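Local coordinates for protein dihydropteroate synthase 2 (Mycobacterium tuberculosis, PDB 2VP8) that seems to lack dihydropteroate synthase activity and probably has no role in folate metabolism, although it appears able to bind the inhibitor dapsone, at residues H72-V75 against V81-V84; V122-W125 against V129-A132; D139-T144 against P153-E158; P106-L111 against Q118-D123. All blocks are in the same frame, centred on the assembly; numbering follows the deposited sequence.

Interaction 1: residues H72-V75 against V81-V84; sequences HRAV and VIDV
Asp83 OD1 is held by two hydrogen bonds, with Ser121 OG and Asn142 ND2, and the next residue back, Ile82, turns the other way to meet Ala74 and Val75. The other carboxylate oxygen, Asp83 OD2, forms a salt bridge with Arg287 NH2. Ser121 is on the adjacent strand 119-123, while Asn142 and Arg287 reach Asp83 from strands that are not next to it. The contact with the helix is different in kind, because it is wholly apolar and small. About 93 Å² is buried, counting both sides. One methyl group does the touching on the strand side. Ile82 CD1 lies 3.7 Å from Ala74 CB, which points toward the strand. The same methyl lies 4.2 Å from Val75 CG2, so it rests against two consecutive helix residues. Ile82 CG1 stands beside its backbone N (chi1 -53°), and a second bend (chi2 -63°) turns CD1 towards Ala74. The side chains of Val75 and Ile82 cross at about a right angle. Val75 offers CG2, the branch beside its backbone N. The backbones stay well apart, with 7.6 Å between Ala74 CA and Ile82 CA. Around this point Ile82 also packs on Leu111 of helix 98-114 and on Val48. Helix 65-76 links strand 43-49 to strand 81-85, which run parallel and side by side, as in a beta-alpha-beta crossover of the TIM barrel. Strand 81-85 itself lies between strands 43-49 and 119-123, with helix 65-76 against it through Ala74 and Val75.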
# COMPACT_ATOMS: atom_id res chain seq x y z
N HIS B 72 -18.54 19.63 -2.12
CA HIS B 72 -17.52 20.66 -2.24
C HIS B 72 -16.16 20.16 -1.77
O HIS B 72 -15.14 20.49 -2.37
CB HIS B 72 -17.89 21.92 -1.46
CG HIS B 72 -19.08 22.65 -2.00
ND1 HIS B 72 -20.02 23.25 -1.19
CD2 HIS B 72 -19.47 22.89 -3.27
CE1 HIS B 72 -20.94 23.82 -1.94
NE2 HIS B 72 -20.63 23.62 -3.21
N ARG B 73 -16.16 19.38 -0.69
CA ARG B 73 -14.94 18.86 -0.11
C ARG B 73 -14.30 17.82 -1.04
O ARG B 73 -13.10 17.88 -1.31
CB ARG B 73 -15.22 18.26 1.27
CG ARG B 73 -14.17 18.61 2.33
CD ARG B 73 -14.38 17.85 3.65
NE ARG B 73 -15.69 18.11 4.27
CZ ARG B 73 -16.69 17.22 4.32
NH1 ARG B 73 -16.55 16.00 3.79
NH2 ARG B 73 -17.85 17.55 4.91
N ALA B 74 -15.11 16.89 -1.53
CA ALA B 74 -14.61 15.84 -2.42
C ALA B 74 -13.99 16.42 -3.70
O ALA B 74 -12.92 15.97 -4.13
CB ALA B 74 -15.72 14.86 -2.76
N VAL B 75 -14.67 17.40 -4.30
CA VAL B 75 -14.12 18.07 -5.47
C VAL B 75 -12.80 18.74 -5.13
O VAL B 75 -11.81 18.58 -5.85
CB VAL B 75 -15.11 19.12 -6.03
CG1 VAL B 75 -14.53 19.81 -7.24
CG2 VAL B 75 -16.42 18.46 -6.39
N VAL B 81 -15.03 11.34 -9.58
CA VAL B 81 -16.44 11.04 -9.67
C VAL B 81 -17.08 11.36 -8.33
O VAL B 81 -16.50 11.09 -7.29
CB VAL B 81 -16.67 9.56 -10.02
CG1 VAL B 81 -18.15 9.23 -10.08
CG2 VAL B 81 -16.01 9.20 -11.35
N ILE B 82 -18.26 11.97 -8.36
CA ILE B 82 -19.10 12.08 -7.19
C ILE B 82 -20.20 11.06 -7.35
O ILE B 82 -20.99 11.12 -8.29
CB ILE B 82 -19.70 13.51 -7.01
CG1 ILE B 82 -18.61 14.59 -7.06
CG2 ILE B 82 -20.51 13.62 -5.72
CD1 ILE B 82 -17.60 14.50 -5.94
N ASP B 83 -20.24 10.11 -6.43
CA ASP B 83 -21.21 9.03 -6.47
C ASP B 83 -22.35 9.35 -5.51
O ASP B 83 -22.20 9.22 -4.30
CB ASP B 83 -20.52 7.71 -6.12
CG ASP B 83 -21.42 6.52 -6.25
OD1 ASP B 83 -21.93 6.25 -7.36
OD2 ASP B 83 -21.61 5.84 -5.22
N VAL B 84 -23.49 9.76 -6.07
CA VAL B 84 -24.62 10.24 -5.28
C VAL B 84 -25.53 9.08 -4.88
O VAL B 84 -26.00 8.32 -5.73
CB VAL B 84 -25.44 11.30 -6.06
CG1 VAL B 84 -26.60 11.79 -5.23
CG2 VAL B 84 -24.56 12.48 -6.44

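Interaction 2: residues V122-W125 against V129-A132; sequences VDTW and VAKA
Thr124 packs against Val129 and Ala130 where a strand of the TIM barrel hands over to its helix. The beta-alpha-beta unit here is strand 119-123, helix 127-136 and strand 140-142. Each branch of Thr124 has its own neighbour. The hydroxyl OG1 lies over the root of the valine side chain, 3.3 Å from Val129 CB and 3.4 Å from Val129 CG1. The methyl faces the next helix residue, with Thr124 CG2 3.8 Å from both Ala130 N and Ala130 CB. OG1 is placed against the valine because it lies opposite the backbone N (chi1 -178°). The same torsion sets CG2 between the backbone N and the carbonyl carbon. All three residues are buried, and about 153 Å² is covered in total.

The second shell explains the pose of the hydroxyl. Its polar partner is not on the helix face but in the turn. Thr124 OG1 accepts a hydrogen bond from Arg126 N, which makes an ST turn just before the helix starts. Further out, Val129 also rests on Leu104 of helix 98-114, and Ala130 on Met152 of helix 152-159. The side chain of Thr124 is about 11 Å from that of His220, a residue thought to mark family members without synthase activity. A weak backbone bond also runs from Thr124 N to Val122 O, at 3.2 Å.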
# COMPACT_ATOMS: atom_id res chain seq x y z
N VAL B 122 -24.61 7.81 -10.19
CA VAL B 122 -25.73 7.56 -9.29
C VAL B 122 -25.65 6.15 -8.72
O VAL B 122 -25.53 5.17 -9.46
CB VAL B 122 -27.10 7.88 -9.98
CG1 VAL B 122 -27.25 7.14 -11.30
CG2 VAL B 122 -28.27 7.58 -9.04
N ASP B 123 -25.68 6.06 -7.39
CA ASP B 123 -25.73 4.79 -6.67
C ASP B 123 -27.17 4.25 -6.57
O ASP B 123 -27.87 4.49 -5.57
CB ASP B 123 -25.09 4.93 -5.28
CG ASP B 123 -25.01 3.60 -4.53
OD1 ASP B 123 -25.51 2.58 -5.03
OD2 ASP B 123 -24.44 3.58 -3.42
N THR B 124 -27.60 3.52 -7.59
CA THR B 124 -28.94 2.94 -7.62
C THR B 124 -28.97 1.59 -8.33
O THR B 124 -28.19 1.35 -9.24
CB THR B 124 -29.98 3.89 -8.27
OG1 THR B 124 -31.28 3.29 -8.22
CG2 THR B 124 -29.63 4.19 -9.72
N TRP B 125 -29.88 0.73 -7.89
CA TRP B 125 -30.07 -0.57 -8.53
C TRP B 125 -31.35 -0.60 -9.36
O TRP B 125 -31.57 -1.53 -10.13
CB TRP B 125 -30.07 -1.68 -7.49
CG TRP B 125 -31.14 -1.53 -6.44
CD1 TRP B 125 -31.07 -0.79 -5.30
CD2 TRP B 125 -32.44 -2.15 -6.44
NE1 TRP B 125 -32.24 -0.90 -4.58
CE2 TRP B 125 -33.10 -1.73 -5.26
CE3 TRP B 125 -33.11 -3.01 -7.32
CZ2 TRP B 125 -34.39 -2.14 -4.94
CZ3 TRP B 125 -34.40 -3.42 -7.00
CH2 TRP B 125 -35.03 -2.99 -5.82
N VAL B 129 -35.09 4.80 -11.23
CA VAL B 129 -34.30 5.77 -10.48
C VAL B 129 -33.12 6.27 -11.31
O VAL B 129 -32.85 7.47 -11.35
CB VAL B 129 -33.81 5.18 -9.14
CG1 VAL B 129 -33.08 6.23 -8.33
CG2 VAL B 129 -34.98 4.65 -8.33
N ALA B 130 -32.44 5.35 -11.99
CA ALA B 130 -31.33 5.70 -12.87
C ALA B 130 -31.77 6.57 -14.04
O ALA B 130 -31.02 7.45 -14.47
CB ALA B 130 -30.65 4.44 -13.38
N LYS B 131 -32.98 6.32 -14.54
CA LYS B 131 -33.54 7.07 -15.65
C LYS B 131 -33.57 8.57 -15.36
O LYS B 131 -32.95 9.37 -16.07
CB LYS B 131 -34.95 6.56 -15.99
CG LYS B 131 -35.40 6.82 -17.42
CD LYS B 131 -36.83 6.35 -17.67
CE LYS B 131 -37.20 6.46 -19.15
NZ LYS B 131 -38.67 6.34 -19.37
N ALA B 132 -34.26 8.95 -14.28
CA ALA B 132 -34.40 10.36 -13.91
C ALA B 132 -33.08 10.98 -13.49
O ALA B 132 -32.86 12.18 -13.68
CB ALA B 132 -35.43 10.52 -12.81

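Interaction 3: residues D139-T144 against P153-E158; sequences DLINDT and PEVAAE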
# COMPACT_ATOMS: atom_id res chain seq x y z
N ASP B 139 -23.79 10.90 -15.29
CA ASP B 139 -23.03 10.44 -16.44
C ASP B 139 -22.80 8.94 -16.39
O ASP B 139 -22.54 8.30 -17.41
CB ASP B 139 -21.69 11.17 -16.50
CG ASP B 139 -21.83 12.66 -16.27
OD1 ASP B 139 -22.43 13.34 -17.12
OD2 ASP B 139 -21.34 13.15 -15.23
N LEU B 140 -22.92 8.39 -15.19
CA LEU B 140 -22.52 7.02 -14.92
C LEU B 140 -23.52 6.39 -13.97
O LEU B 140 -23.87 6.98 -12.95
CB LEU B 140 -21.11 7.01 -14.31
CG LEU B 140 -20.43 5.74 -13.78
CD1 LEU B 140 -20.25 4.68 -14.88
CD2 LEU B 140 -19.09 6.10 -13.19
N ILE B 141 -24.00 5.19 -14.31
CA ILE B 141 -24.83 4.45 -13.37
C ILE B 141 -23.95 3.48 -12.58
O ILE B 141 -23.24 2.65 -13.16
CB ILE B 141 -25.97 3.70 -14.06
CG1 ILE B 141 -26.75 4.64 -14.99
CG2 ILE B 141 -26.89 3.07 -13.00
CD1 ILE B 141 -27.55 3.94 -16.04
N ASN B 142 -24.00 3.62 -11.26
CA ASN B 142 -23.28 2.73 -10.38
C ASN B 142 -24.25 1.74 -9.75
O ASN B 142 -24.71 1.93 -8.62
CB ASN B 142 -22.54 3.52 -9.31
CG ASN B 142 -21.57 2.67 -8.52
OD1 ASN B 142 -21.30 1.53 -8.88
ND2 ASN B 142 -21.04 3.23 -7.44
N ASP B 143 -24.57 0.69 -10.51
CA ASP B 143 -25.43 -0.38 -10.04
C ASP B 143 -24.70 -1.16 -8.95
O ASP B 143 -23.95 -2.10 -9.23
CB ASP B 143 -25.86 -1.30 -11.19
CG ASP B 143 -26.90 -2.34 -10.76
OD1 ASP B 143 -27.07 -2.56 -9.54
OD2 ASP B 143 -27.54 -2.94 -11.66
N THR B 144 -24.96 -0.76 -7.71
CA THR B 144 -24.27 -1.30 -6.55
C THR B 144 -24.67 -2.75 -6.19
O THR B 144 -24.04 -3.38 -5.34
CB THR B 144 -24.44 -0.35 -5.33
OG1 THR B 144 -23.51 -0.69 -4.31
CG2 THR B 144 -25.86 -0.40 -4.77
N PRO B 153 -29.10 -1.82 -18.25
CA PRO B 153 -28.23 -1.47 -19.37
C PRO B 153 -28.96 -0.67 -20.46
O PRO B 153 -28.37 0.24 -21.04
CB PRO B 153 -27.78 -2.83 -19.91
CG PRO B 153 -27.95 -3.77 -18.77
CD PRO B 153 -29.18 -3.28 -18.07
N GLU B 154 -30.22 -1.01 -20.71
CA GLU B 154 -31.06 -0.26 -21.65
C GLU B 154 -31.08 1.23 -21.30
O GLU B 154 -30.93 2.07 -22.18
CB GLU B 154 -32.50 -0.81 -21.67
CG GLU B 154 -32.97 -1.36 -23.02
CD GLU B 154 -32.64 -2.83 -23.24
OE1 GLU B 154 -31.41 -3.17 -23.30
OE2 GLU B 154 -33.62 -3.66 -23.38
N VAL B 155 -31.24 1.53 -20.01
CA VAL B 155 -31.30 2.91 -19.53
C VAL B 155 -30.00 3.67 -19.84
O VAL B 155 -30.04 4.77 -20.40
CB VAL B 155 -31.60 2.98 -18.01
CG1 VAL B 155 -31.68 4.43 -17.53
CG2 VAL B 155 -32.89 2.24 -17.69
N ALA B 156 -28.86 3.07 -19.48
CA ALA B 156 -27.55 3.66 -19.77
C ALA B 156 -27.37 3.94 -21.25
O ALA B 156 -26.86 4.99 -21.63
CB ALA B 156 -26.45 2.74 -19.27
N ALA B 157 -27.82 3.00 -22.08
CA ALA B 157 -27.70 3.09 -23.53
C ALA B 157 -28.46 4.29 -24.09
O ALA B 157 -27.91 5.09 -24.84
CB ALA B 157 -28.19 1.80 -24.17
N GLU B 158 -29.73 4.41 -23.70
CA GLU B 158 -30.61 5.49 -24.15
C GLU B 158 -30.08 6.89 -23.79
O GLU B 158 -30.12 7.81 -24.61
CB GLU B 158 -32.02 5.28 -23.57
CG GLU B 158 -32.99 6.45 -23.74
CD GLU B 158 -34.39 6.14 -23.24
OE1 GLU B 158 -34.53 5.04 -22.56
OE2 GLU B 158 -35.36 6.98 -23.51
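In Ile141, CG1 stands beside the backbone N and opposite the carbonyl carbon (chi1 -50°), and CD1 is roughly anti to CA (chi2 160°). These torsions carry the terminal methyl to Ala156 on helix 152-159. Ile141 CD1 lies 3.6 Å from Ala156 CB and 3.7 Å from Ala156 CA, so it sits close to the helix backbone. The small side chain of Ala156 allows that approach. On the neighbouring residue the contact is looser, with 4.4 Å between Ile141 CD1 and Val155 CG1. Val155 CB points toward the strand, but the residue adds little area. The whole contact is apolar and covers about 89 Å². The main chains lie 7.0 Å apart at Ile141 CA and Ala156 CA.

Strand 140-142, helix 152-159 and strand 162-166 form a beta-alpha-beta unit of the TIM barrel, and this contact joins its first two members. Ile141 also packs on Ala130 and Cys134 of helix 127-136, so it is wedged between two outer helices. Asp139, next to Leu140, forms salt bridges with Arg112 and Arg35, and its OD2 also takes a hydrogen bond from Ile120 N. Asp143 OD1 accepts hydrogen bonds from Trp145 N and Gly146 N, the first of them closing an Asx turn.

Interaction 4: residues P106-L111 against Q118-D123; sequences PFIEWL and QLISVD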
# COMPACT_ATOMS: atom_id res chain seq x y z
N PRO B 106 -33.11 16.68 -7.45
CA PRO B 106 -32.69 18.05 -7.15
C PRO B 106 -31.21 18.12 -6.79
O PRO B 106 -30.53 19.10 -7.11
CB PRO B 106 -33.56 18.43 -5.95
CG PRO B 106 -34.72 17.52 -6.00
CD PRO B 106 -34.17 16.23 -6.52
N PHE B 107 -30.70 17.08 -6.13
CA PHE B 107 -29.32 17.04 -5.71
C PHE B 107 -28.36 16.90 -6.89
O PHE B 107 -27.35 17.61 -6.95
CB PHE B 107 -29.10 15.92 -4.69
CG PHE B 107 -27.75 15.95 -4.06
CD1 PHE B 107 -27.34 17.05 -3.31
CD2 PHE B 107 -26.88 14.89 -4.21
CE1 PHE B 107 -26.08 17.09 -2.73
CE2 PHE B 107 -25.62 14.92 -3.62
CZ PHE B 107 -25.23 16.02 -2.88
N ILE B 108 -28.68 16.00 -7.82
CA ILE B 108 -27.92 15.88 -9.06
C ILE B 108 -28.03 17.18 -9.86
O ILE B 108 -27.03 17.69 -10.36
CB ILE B 108 -28.37 14.68 -9.91
CG1 ILE B 108 -27.94 13.36 -9.25
CG2 ILE B 108 -27.78 14.76 -11.32
CD1 ILE B 108 -28.88 12.20 -9.52
N GLU B 109 -29.26 17.70 -9.96
CA GLU B 109 -29.50 18.99 -10.62
C GLU B 109 -28.61 20.08 -10.05
O GLU B 109 -27.98 20.81 -10.81
CB GLU B 109 -30.97 19.40 -10.51
CG GLU B 109 -31.86 18.79 -11.58
CD GLU B 109 -33.28 19.33 -11.54
OE1 GLU B 109 -33.64 20.10 -10.62
OE2 GLU B 109 -34.05 18.98 -12.46
N TRP B 110 -28.56 20.17 -8.72
CA TRP B 110 -27.71 21.15 -8.05
C TRP B 110 -26.24 20.89 -8.33
O TRP B 110 -25.48 21.82 -8.60
CB TRP B 110 -27.94 21.17 -6.53
CG TRP B 110 -26.90 22.02 -5.85
CD1 TRP B 110 -26.93 23.39 -5.71
CD2 TRP B 110 -25.66 21.59 -5.28
NE1 TRP B 110 -25.80 23.82 -5.06
CE2 TRP B 110 -25.00 22.74 -4.79
CE3 TRP B 110 -25.04 20.34 -5.12
CZ2 TRP B 110 -23.75 22.68 -4.16
CZ3 TRP B 110 -23.80 20.27 -4.49
CH2 TRP B 110 -23.17 21.44 -4.02
N LEU B 111 -25.84 19.62 -8.26
CA LEU B 111 -24.45 19.23 -8.41
C LEU B 111 -23.95 19.61 -9.79
O LEU B 111 -22.89 20.21 -9.92
CB LEU B 111 -24.29 17.72 -8.12
CG LEU B 111 -23.02 16.86 -8.23
CD1 LEU B 111 -21.70 17.62 -8.23
CD2 LEU B 111 -23.02 15.83 -7.13
N GLN B 118 -18.04 18.09 -13.76
CA GLN B 118 -17.80 17.02 -12.79
C GLN B 118 -18.47 15.76 -13.26
O GLN B 118 -19.60 15.78 -13.71
CB GLN B 118 -18.35 17.40 -11.41
CG GLN B 118 -18.13 16.34 -10.33
CD GLN B 118 -16.67 16.06 -10.10
OE1 GLN B 118 -15.90 16.96 -9.80
NE2 GLN B 118 -16.28 14.79 -10.22
N LEU B 119 -17.76 14.64 -13.18
CA LEU B 119 -18.37 13.39 -13.55
C LEU B 119 -19.23 12.91 -12.39
O LEU B 119 -18.74 12.74 -11.28
CB LEU B 119 -17.30 12.39 -14.00
CG LEU B 119 -17.47 10.88 -14.10
CD1 LEU B 119 -18.78 10.45 -14.69
CD2 LEU B 119 -16.32 10.34 -14.92
N ILE B 120 -20.52 12.75 -12.65
CA ILE B 120 -21.47 12.36 -11.62
C ILE B 120 -21.94 10.94 -11.86
O ILE B 120 -22.31 10.58 -12.98
CB ILE B 120 -22.72 13.30 -11.60
CG1 ILE B 120 -22.31 14.75 -11.30
CG2 ILE B 120 -23.74 12.82 -10.57
CD1 ILE B 120 -23.35 15.77 -11.73
N SER B 121 -21.92 10.13 -10.81
CA SER B 121 -22.53 8.80 -10.88
C SER B 121 -23.65 8.65 -9.86
O SER B 121 -23.64 9.30 -8.81
CB SER B 121 -21.49 7.70 -10.70
OG SER B 121 -20.96 7.68 -9.40
N VAL B 122 -24.61 7.81 -10.19
CA VAL B 122 -25.73 7.56 -9.29
C VAL B 122 -25.65 6.15 -8.72
O VAL B 122 -25.53 5.17 -9.46
CB VAL B 122 -27.10 7.88 -9.98
CG1 VAL B 122 -27.25 7.14 -11.30
CG2 VAL B 122 -28.27 7.58 -9.04
N ASP B 123 -25.68 6.06 -7.39
CA ASP B 123 -25.73 4.79 -6.67
C ASP B 123 -27.17 4.25 -6.57
O ASP B 123 -27.87 4.49 -5.57
CB ASP B 123 -25.09 4.93 -5.28
CG ASP B 123 -25.01 3.60 -4.53
OD1 ASP B 123 -25.51 2.58 -5.03
OD2 ASP B 123 -24.44 3.58 -3.42
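Helix 98-114 lies over strand 119-123, with 7.8 Å between Ile108 CA and Ile120 CA where the two backbones come nearest. Ile120 is the hub. It points at the helix and meets two residues one turn apart, Ile108 and Leu111. Against Leu111 it uses CD1 and CG1. Ile120 CD1 is 3.7 Å from Leu111 CG, and Ile120 CG1 is 3.8 Å from the same atom. The two side chains slide past each other in opposite directions, so they lie alongside rather than end on. Leu111 CG sits opposite its backbone N (chi1 176°), which carries the branch point over the strand. The contact with Ile108 is looser, with 4.4 Å between Ile108 CG1 and Ile120 CG2.

Two residues before Ile120, Gln118 adds its aliphatic part, and Leu111 CD1 lies 4.3 Å from Gln118 CG. The amide turns away from the helix. Gln118 NE2 gives a weak but straight hydrogen bond to Leu119 O, 3.4 Å long at 169°. All four touching residues are buried, and the contact covers about 221 Å². Leu111 also leans on Val71, while Ile108 packs on Ala133 and Ala136 of helix 127-136. Strands 81-85 and 119-123 are parallel neighbours joined by this helix, the beta-alpha-beta crossover from which a TIM barrel is built.

In the fold
Interactions 1, 3 and 4 pack an outer helix on a strand of one parallel sheet, the TIM barrel of the pterin-binding family, and interaction 2 packs a helix on the loop residue Thr124. Along the chain the order is interaction 1, interaction 4, interaction 2, interaction 3. Their strands, 81-85, 119-123 and 140-142, are consecutive neighbours in the sheet. Interactions 4 and 2 share strand 119-123, with Val122 and Asp123 in both, and their centres are about 11 Å apart. Interactions 2 and 3 are closest, about 8 Å between centres, and interactions 1 and 3 farthest, about 19 Å. Backbone bonds such as Val84 N with Ser121 O join the strands into one continuous stretch of barrel wall.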